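Local coordinates for protein KauB (Pseudomonas aeruginosa PAO1, PDB 6B4R) that probably oxidises a broad range of aldehydes, including aminoaldehydes, to the corresponding acids with NAD(P)+ as an enzyme of the aldehyde dehydrogenase family, at residues A[17-22]-A[26-31]; A[310-315]-A[415-420]; A[391-396]-A[419-424]. All blocks are in the same frame, centred on the assembly; numbering follows the deposited sequence.

Interaction 1 of 3, residues A[17-22]-A[26-31]; sequences KIEGRA and GEYSNA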
loop_
_atom_site.group_PDB
_atom_site.type_symbol
_atom_site.label_atom_id
_atom_site.label_comp_id
_atom_site.label_asym_id
_atom_site.label_seq_id
_atom_site.Cartn_x
_atom_site.Cartn_y
_atom_site.Cartn_z
ATOM N N LYS A 17 23.364 -14.651 39.160
ATOM C CA LYS A 17 24.242 -13.488 39.195
ATOM C C LYS A 17 23.584 -12.361 38.414
ATOM O O LYS A 17 23.349 -12.485 37.212
ATOM C CB LYS A 17 25.613 -13.804 38.590
ATOM C CG LYS A 17 26.425 -14.836 39.354
ATOM C CD LYS A 17 26.182 -16.243 38.832
ATOM C CE LYS A 17 27.130 -17.241 39.478
ATOM N NZ LYS A 17 26.955 -18.610 38.915
ATOM N N ILE A 18 23.291 -11.262 39.101
ATOM C CA ILE A 18 22.545 -10.161 38.502
ATOM C C ILE A 18 23.429 -8.965 38.155
ATOM O O ILE A 18 24.079 -8.386 39.023
ATOM C CB ILE A 18 21.411 -9.689 39.430
ATOM C CG1 ILE A 18 20.520 -10.870 39.819
ATOM C CG2 ILE A 18 20.595 -8.593 38.763
ATOM C CD1 ILE A 18 19.402 -10.503 40.767
ATOM N N GLU A 19 23.441 -8.598 36.877
ATOM C CA GLU A 19 24.186 -7.434 36.415
ATOM C C GLU A 19 23.391 -6.158 36.684
ATOM O O GLU A 19 22.182 -6.111 36.454
ATOM C CB GLU A 19 24.493 -7.566 34.923
ATOM C CG GLU A 19 25.291 -6.410 34.343
ATOM C CD GLU A 19 26.696 -6.330 34.907
ATOM O OE1 GLU A 19 27.457 -7.311 34.757
ATOM O OE2 GLU A 19 27.037 -5.285 35.503
ATOM N N GLY A 20 24.069 -5.123 37.170
ATOM C CA GLY A 20 23.399 -3.885 37.529
ATOM C C GLY A 20 24.004 -2.646 36.899
ATOM O O GLY A 20 23.528 -1.533 37.123
ATOM N N ARG A 21 25.052 -2.833 36.105
ATOM C CA ARG A 21 25.738 -1.708 35.480
ATOM C C ARG A 21 25.034 -1.247 34.211
ATOM O O ARG A 21 24.235 -1.980 33.634
ATOM C CB ARG A 21 27.192 -2.068 35.170
ATOM C CG ARG A 21 28.077 -2.169 36.399
ATOM C CD ARG A 21 29.468 -2.651 36.028
ATOM N NE ARG A 21 29.430 -3.958 35.380
ATOM C CZ ARG A 21 30.502 -4.606 34.938
ATOM N NH1 ARG A 21 31.705 -4.068 35.073
ATOM N NH2 ARG A 21 30.368 -5.792 34.360
ATOM N N ALA A 22 25.328 -0.022 33.792
ATOM C CA ALA A 22 24.831 0.493 32.526
ATOM C C ALA A 22 25.571 -0.186 31.381
ATOM O O ALA A 22 26.637 -0.764 31.583
ATOM C CB ALA A 22 25.018 1.997 32.458
ATOM N N GLY A 26 28.870 -1.013 23.818
ATOM C CA GLY A 26 29.230 -2.419 23.806
ATOM C C GLY A 26 29.847 -2.949 25.088
ATOM O O GLY A 26 30.244 -4.110 25.147
ATOM N N GLU A 27 29.928 -2.106 26.115
ATOM C CA GLU A 27 30.560 -2.498 27.375
ATOM C C GLU A 27 29.710 -2.129 28.587
ATOM O O GLU A 27 28.976 -1.142 28.569
ATOM C CB GLU A 27 31.938 -1.840 27.516
ATOM C CG GLU A 27 32.847 -1.972 26.301
ATOM C CD GLU A 27 33.290 -3.401 26.044
ATOM O OE1 GLU A 27 33.694 -3.699 24.898
ATOM O OE2 GLU A 27 33.243 -4.223 26.984
ATOM N N TYR A 28 29.823 -2.924 29.646
ATOM C CA TYR A 28 29.194 -2.590 30.916
ATOM C C TYR A 28 30.053 -1.591 31.687
ATOM O O TYR A 28 31.278 -1.703 31.712
ATOM C CB TYR A 28 28.958 -3.848 31.759
ATOM C CG TYR A 28 27.748 -4.647 31.336
ATOM C CD1 TYR A 28 26.466 -4.141 31.510
ATOM C CD2 TYR A 28 27.886 -5.908 30.768
ATOM C CE1 TYR A 28 25.355 -4.862 31.124
ATOM C CE2 TYR A 28 26.779 -6.641 30.380
ATOM C CZ TYR A 28 25.515 -6.112 30.562
ATOM O OH TYR A 28 24.408 -6.833 30.179
ATOM N N SER A 29 29.407 -0.613 32.315
ATOM C CA SER A 29 30.125 0.385 33.099
ATOM C C SER A 29 29.233 1.030 34.155
ATOM O O SER A 29 28.010 1.065 34.016
ATOM C CB SER A 29 30.717 1.461 32.186
ATOM O OG SER A 29 29.702 2.126 31.453
ATOM N N ASN A 30 29.853 1.542 35.211
ATOM C CA ASN A 30 29.117 2.248 36.251
ATOM C C ASN A 30 28.661 3.610 35.752
ATOM O O ASN A 30 28.989 4.015 34.635
ATOM C CB ASN A 30 29.992 2.433 37.491
ATOM C CG ASN A 30 30.591 1.131 37.985
ATOM O OD1 ASN A 30 29.904 0.112 38.081
ATOM N ND2 ASN A 30 31.882 1.157 38.298
ATOM N N ALA A 31 27.901 4.318 36.578
ATOM C CA ALA A 31 27.581 5.706 36.281
ATOM C C ALA A 31 28.844 6.538 36.478
ATOM O O ALA A 31 29.736 6.146 37.233
ATOM C CB ALA A 31 26.461 6.199 37.178
#
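Glu19 OE2 is gripped twice by Arg21, by the backbone N at 3.2 Å and by the side-chain NE at 2.7 Å, while its carboxylate lies over the ring of Tyr28. The salt bridge lies just ahead of a small antiparallel β-hairpin, strands 22-24 and 27-29. Glu19 OE2 lies close to the guanidinium plane of Arg21, and NE meets it on the syn side, tilted out of the carboxylate plane, whereas the backbone N uses the anti lone pair; a carboxylate oxygen suits both donors. With CG anti to the backbone N (chi1 -179°) and a bend at chi2, Glu19 brings CG 3.8 Å from the Tyr28 ring centroid, a CH-pi contact over the face. The guanidinium of Arg21 is nearly parallel to that ring but covers Tyr28 CB, which NH2 approaches to 3.5 Å. Tyrosine offers both a flat face for Glu19 and a hydroxyl that hydrogen-bonds Ile201 O, tying the hairpin to helix 198-210. In the hairpin itself Ser29 N donates to Ala22 O at 2.9 Å, and the return bond from Ala22 N to Ser29 O is weak. Small Ala22 is buried against Leu220 and Pro221. Asn30 turns OD1 back to lie 3.4 Å from Arg21 CG.

Interaction 2 of 3, residues A[310-315]-A[415-420]; sequences VERSIK and AEEAVR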
loop_
_atom_site.group_PDB
_atom_site.type_symbol
_atom_site.label_atom_id
_atom_site.label_comp_id
_atom_site.label_asym_id
_atom_site.label_seq_id
_atom_site.Cartn_x
_atom_site.Cartn_y
_atom_site.Cartn_z
ATOM N N VAL A 310 -22.142 -2.814 31.894
ATOM C CA VAL A 310 -23.095 -3.911 31.737
ATOM C C VAL A 310 -24.510 -3.405 31.466
ATOM O O VAL A 310 -24.995 -2.495 32.142
ATOM C CB VAL A 310 -23.127 -4.814 32.987
ATOM C CG1 VAL A 310 -23.983 -6.050 32.735
ATOM C CG2 VAL A 310 -21.720 -5.212 33.390
ATOM N N GLU A 311 -25.168 -3.996 30.473
ATOM C CA GLU A 311 -26.551 -3.652 30.174
ATOM C C GLU A 311 -27.430 -4.041 31.358
ATOM O O GLU A 311 -27.303 -5.138 31.898
ATOM C CB GLU A 311 -27.026 -4.342 28.895
ATOM C CG GLU A 311 -28.376 -3.851 28.400
ATOM C CD GLU A 311 -28.686 -4.309 26.989
ATOM O OE1 GLU A 311 -27.903 -5.108 26.432
ATOM O OE2 GLU A 311 -29.714 -3.864 26.434
ATOM N N ARG A 312 -28.311 -3.129 31.755
ATOM C CA ARG A 312 -29.082 -3.284 32.986
ATOM C C ARG A 312 -29.936 -4.552 33.028
ATOM O O ARG A 312 -30.123 -5.142 34.092
ATOM C CB ARG A 312 -29.950 -2.047 33.233
ATOM C CG ARG A 312 -29.724 -1.416 34.597
ATOM C CD ARG A 312 -30.644 -0.236 34.833
ATOM N NE ARG A 312 -30.431 0.832 33.858
ATOM C CZ ARG A 312 -29.554 1.818 34.010
ATOM N NH1 ARG A 312 -28.798 1.875 35.100
ATOM N NH2 ARG A 312 -29.429 2.748 33.072
ATOM N N SER A 313 -30.437 -4.980 31.874
ATOM C CA SER A 313 -31.328 -6.136 31.814
ATOM C C SER A 313 -30.656 -7.466 32.178
ATOM O O SER A 313 -31.343 -8.446 32.468
ATOM C CB SER A 313 -31.997 -6.236 30.439
ATOM O OG SER A 313 -31.037 -6.352 29.404
ATOM N N ILE A 314 -29.324 -7.505 32.161
ATOM C CA ILE A 314 -28.600 -8.728 32.510
ATOM C C ILE A 314 -27.614 -8.536 33.653
ATOM O O ILE A 314 -26.786 -9.406 33.907
ATOM C CB ILE A 314 -27.809 -9.298 31.319
ATOM C CG1 ILE A 314 -26.781 -8.273 30.835
ATOM C CG2 ILE A 314 -28.752 -9.727 30.205
ATOM C CD1 ILE A 314 -25.687 -8.859 29.975
ATOM N N LYS A 315 -27.705 -7.405 34.343
ATOM C CA LYS A 315 -26.756 -7.083 35.404
ATOM C C LYS A 315 -26.837 -8.063 36.575
ATOM O O LYS A 315 -25.815 -8.450 37.142
ATOM C CB LYS A 315 -26.969 -5.646 35.889
ATOM C CG LYS A 315 -25.868 -5.115 36.796
ATOM C CD LYS A 315 -26.212 -5.289 38.265
ATOM C CE LYS A 315 -25.089 -4.779 39.154
ATOM N NZ LYS A 315 -25.437 -4.890 40.600
ATOM N N ALA A 415 -27.447 0.779 23.989
ATOM C CA ALA A 415 -26.205 0.988 23.253
ATOM C C ALA A 415 -25.799 2.456 23.195
ATOM O O ALA A 415 -24.613 2.779 23.246
ATOM C CB ALA A 415 -26.320 0.414 21.846
ATOM N N GLU A 416 -26.785 3.341 23.088
ATOM C CA GLU A 416 -26.520 4.775 23.018
ATOM C C GLU A 416 -25.876 5.294 24.300
ATOM O O GLU A 416 -24.900 6.045 24.253
ATOM C CB GLU A 416 -27.803 5.552 22.715
ATOM C CG GLU A 416 -28.177 5.593 21.239
ATOM C CD GLU A 416 -28.476 4.218 20.668
ATOM O OE1 GLU A 416 -28.971 3.350 21.422
ATOM O OE2 GLU A 416 -28.210 4.003 19.465
ATOM N N GLU A 417 -26.424 4.891 25.442
ATOM C CA GLU A 417 -25.866 5.289 26.727
ATOM C C GLU A 417 -24.510 4.621 26.963
ATOM O O GLU A 417 -23.606 5.224 27.541
ATOM C CB GLU A 417 -26.832 4.963 27.870
ATOM C CG GLU A 417 -26.372 5.481 29.224
ATOM C CD GLU A 417 -27.396 5.266 30.321
ATOM O OE1 GLU A 417 -27.839 4.115 30.513
ATOM O OE2 GLU A 417 -27.759 6.254 30.992
ATOM N N ALA A 418 -24.374 3.378 26.506
ATOM C CA ALA A 418 -23.124 2.638 26.653
ATOM C C ALA A 418 -21.973 3.358 25.960
ATOM O O ALA A 418 -20.890 3.507 26.527
ATOM C CB ALA A 418 -23.270 1.229 26.107
ATOM N N VAL A 419 -22.220 3.815 24.737
ATOM C CA VAL A 419 -21.222 4.560 23.977
ATOM C C VAL A 419 -20.899 5.888 24.661
ATOM O O VAL A 419 -19.738 6.298 24.715
ATOM C CB VAL A 419 -21.686 4.806 22.521
ATOM C CG1 VAL A 419 -20.737 5.744 21.796
ATOM C CG2 VAL A 419 -21.807 3.488 21.773
ATOM N N ARG A 420 -21.927 6.547 25.196
ATOM C CA ARG A 420 -21.742 7.819 25.896
ATOM C C ARG A 420 -20.861 7.671 27.132
ATOM O O ARG A 420 -19.924 8.444 27.332
ATOM C CB ARG A 420 -23.088 8.441 26.285
ATOM C CG ARG A 420 -23.853 9.075 25.131
ATOM C CD ARG A 420 -24.822 10.143 25.632
ATOM N NE ARG A 420 -25.864 9.591 26.494
ATOM C CZ ARG A 420 -27.077 9.248 26.073
ATOM N NH1 ARG A 420 -27.407 9.400 24.798
ATOM N NH2 ARG A 420 -27.961 8.753 26.931
#
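A bend at chi3 (-61°) turns the guanidinium of Arg312 toward Glu417, whose CG stands anti to the backbone N (chi1 -174°) and whose chain then runs out extended from its helix. The two side chains meet at roughly a right angle, and NH2 of Arg312 comes to 3.3 Å from OE1 of Glu417. This is a salt bridge without a hydrogen bond: the guanidinium and carboxylate planes stand 72° apart, and the oxygen approaches the guanidinium obliquely, so the attraction is mainly that of opposite charges. Long chains suit the place, because they let charged ends meet across two well-separated backbones. In the fold, Arg312 lies next to Glu311 of strand 307-311, which pairs in parallel with strand 406-412, and Glu417 sits in the first turn of helix 415-423, which that second strand leads into. The contact thus joins the region of one strand of the α/β sheet to the helix that follows its neighbour. Glu413, in the connection between strand 406-412 and the helix, ties both partners together: its OE1 makes a salt bridge with Arg312 NE, and its backbone N hydrogen-bonds Glu417 OE1. An acid so near the helix N-terminus is probably favoured by the helix dipole as well. Behind the tip, the side chain of Glu417 rests on Phe412.

Interaction 3 of 3, residues A[391-396]-A[419-424]; sequences VTNAMK and VRIAND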
loop_
_atom_site.group_PDB
_atom_site.type_symbol
_atom_site.label_atom_id
_atom_site.label_comp_id
_atom_site.label_asym_id
_atom_site.label_seq_id
_atom_site.Cartn_x
_atom_site.Cartn_y
_atom_site.Cartn_z
ATOM N N VAL A 391 -21.207 1.586 40.652
ATOM C CA VAL A 391 -20.319 2.697 40.352
ATOM C C VAL A 391 -20.913 3.552 39.239
ATOM O O VAL A 391 -21.501 3.031 38.293
ATOM C CB VAL A 391 -18.925 2.187 39.919
ATOM C CG1 VAL A 391 -17.957 3.343 39.736
ATOM C CG2 VAL A 391 -18.382 1.198 40.938
ATOM N N THR A 392 -20.775 4.869 39.366
ATOM C CA THR A 392 -21.146 5.778 38.291
ATOM C C THR A 392 -19.878 6.308 37.638
ATOM O O THR A 392 -18.813 6.317 38.256
ATOM C CB THR A 392 -21.992 6.959 38.798
ATOM O OG1 THR A 392 -21.207 7.768 39.683
ATOM C CG2 THR A 392 -23.226 6.454 39.531
ATOM N N ASN A 393 -19.993 6.761 36.394
ATOM C CA ASN A 393 -18.831 7.217 35.640
ATOM C C ASN A 393 -18.333 8.594 36.086
ATOM O O ASN A 393 -17.543 9.234 35.393
ATOM C CB ASN A 393 -19.135 7.219 34.138
ATOM C CG ASN A 393 -17.880 7.234 33.289
ATOM O OD1 ASN A 393 -16.916 6.525 33.573
ATOM N ND2 ASN A 393 -17.880 8.062 32.253
ATOM N N ALA A 394 -18.799 9.045 37.246
ATOM C CA ALA A 394 -18.386 10.331 37.792
ATOM C C ALA A 394 -17.529 10.132 39.036
ATOM O O ALA A 394 -16.807 11.036 39.456
ATOM C CB ALA A 394 -19.603 11.179 38.120
ATOM N N MET A 395 -17.616 8.939 39.618
ATOM C CA MET A 395 -16.835 8.600 40.803
ATOM C C MET A 395 -15.340 8.608 40.501
ATOM O O MET A 395 -14.928 8.473 39.347
ATOM C CB MET A 395 -17.256 7.237 41.352
ATOM C CG MET A 395 -18.686 7.188 41.853
ATOM S SD MET A 395 -19.140 5.567 42.497
ATOM C CE MET A 395 -20.822 5.871 43.039
ATOM N N LYS A 396 -14.535 8.770 41.545
ATOM C CA LYS A 396 -13.088 8.879 41.395
ATOM C C LYS A 396 -12.466 7.595 40.844
ATOM O O LYS A 396 -11.562 7.643 40.008
ATOM C CB LYS A 396 -12.437 9.255 42.729
ATOM C CG LYS A 396 -10.946 9.532 42.635
ATOM C CD LYS A 396 -10.339 9.786 44.004
ATOM C CE LYS A 396 -8.865 10.143 43.895
ATOM N NZ LYS A 396 -8.211 10.244 45.229
ATOM N N VAL A 419 -22.220 3.815 24.737
ATOM C CA VAL A 419 -21.222 4.560 23.977
ATOM C C VAL A 419 -20.899 5.888 24.661
ATOM O O VAL A 419 -19.738 6.298 24.715
ATOM C CB VAL A 419 -21.686 4.806 22.521
ATOM C CG1 VAL A 419 -20.737 5.744 21.796
ATOM C CG2 VAL A 419 -21.807 3.488 21.773
ATOM N N ARG A 420 -21.927 6.547 25.196
ATOM C CA ARG A 420 -21.742 7.819 25.896
ATOM C C ARG A 420 -20.861 7.671 27.132
ATOM O O ARG A 420 -19.924 8.444 27.332
ATOM C CB ARG A 420 -23.088 8.441 26.285
ATOM C CG ARG A 420 -23.853 9.075 25.131
ATOM C CD ARG A 420 -24.822 10.143 25.632
ATOM N NE ARG A 420 -25.864 9.591 26.494
ATOM C CZ ARG A 420 -27.077 9.248 26.073
ATOM N NH1 ARG A 420 -27.407 9.400 24.798
ATOM N NH2 ARG A 420 -27.961 8.753 26.931
ATOM N N ILE A 421 -21.170 6.677 27.958
ATOM C CA ILE A 421 -20.398 6.412 29.165
ATOM C C ILE A 421 -18.968 6.000 28.818
ATOM O O ILE A 421 -18.012 6.444 29.459
ATOM C CB ILE A 421 -21.063 5.315 30.023
ATOM C CG1 ILE A 421 -22.450 5.770 30.485
ATOM C CG2 ILE A 421 -20.186 4.956 31.212
ATOM C CD1 ILE A 421 -23.160 4.781 31.380
ATOM N N ALA A 422 -18.830 5.164 27.792
ATOM C CA ALA A 422 -17.523 4.656 27.387
ATOM C C ALA A 422 -16.614 5.756 26.847
ATOM O O ALA A 422 -15.399 5.715 27.039
ATOM C CB ALA A 422 -17.680 3.545 26.359
ATOM N N ASN A 423 -17.204 6.741 26.175
ATOM C CA ASN A 423 -16.428 7.840 25.609
ATOM C C ASN A 423 -16.202 8.980 26.596
ATOM O O ASN A 423 -15.381 9.866 26.358
ATOM C CB ASN A 423 -17.081 8.372 24.332
ATOM C CG ASN A 423 -16.856 7.465 23.138
ATOM O OD1 ASN A 423 -15.867 6.729 23.075
ATOM N ND2 ASN A 423 -17.771 7.517 22.177
ATOM N N ASP A 424 -16.937 8.953 27.702
ATOM C CA ASP A 424 -16.811 9.983 28.726
ATOM C C ASP A 424 -15.554 9.757 29.564
ATOM O O ASP A 424 -15.619 9.302 30.709
ATOM C CB ASP A 424 -18.058 10.019 29.610
ATOM C CG ASP A 424 -18.022 11.142 30.625
ATOM O OD1 ASP A 424 -17.259 12.111 30.419
ATOM O OD2 ASP A 424 -18.761 11.056 31.629
HETATM O O HOH W 1 -14.437 7.817 32.964
#
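A type I β-turn, Thr392 to Met395, follows strand 382-389 and presses its second residue, Asn393, against helix 415-423 near Ile421 and Asp424. With CG anti to the backbone N (chi1 -161°), Asn393 reaches out from the turn and passes alongside Asp424. Its ND2 donates to Asp424 O at 3.0 Å, in the carbonyl plane and on a lone pair, with the acceptor only slightly tilted from the amide plane. A second bond from ND2 to Asp424 OD2 is weak, since the N-H...O angle is only 127°. The amide and carboxylate planes are 78° apart, so the two groups do not pair flat. Ile421 O lies near ND2 as well, but at a poor angle for bonding. An asparagine suits this position because its amide offers a donor, ND2, for Asp424 O and an acceptor, OD1; a water lies 2.9 Å from both OD1 and Asp424 O. The turn and the helix belong to the same α/β unit, where strands 382-389 and 406-412 run parallel. Arg307 of strand 307-311 donates to Asn393 OD1 and to the carbonyls of Ile421 and Ala422, while Arg399 forms a salt bridge with Asp424 OD2 and a hydrogen bond with Asn393 O. On the apolar side, Ile421 CG2 packs 3.8 Å from Asn393 CB, and the branched chain of Ile421 also leans on Phe412.

In the fold
Interaction 1 comes first along the chain, in the N-terminal hairpin, and leans on helix 198-210. Its centre lies 53 Å from that of interaction 2 and 46 Å from that of interaction 3, on the opposite side of the chain's centre. Interactions 2 and 3 belong together: their centres are 11 Å apart, and both use helix 415-423, sharing Val419 and Arg420. Interaction 2 meets the first turn of that helix near strand 307-311, and interaction 3 meets its later part from the turn after strand 382-389; both strands belong to one mixed sheet, in what is probably the catalytic domain. All three lie away from the potassium site and the ligand pocket.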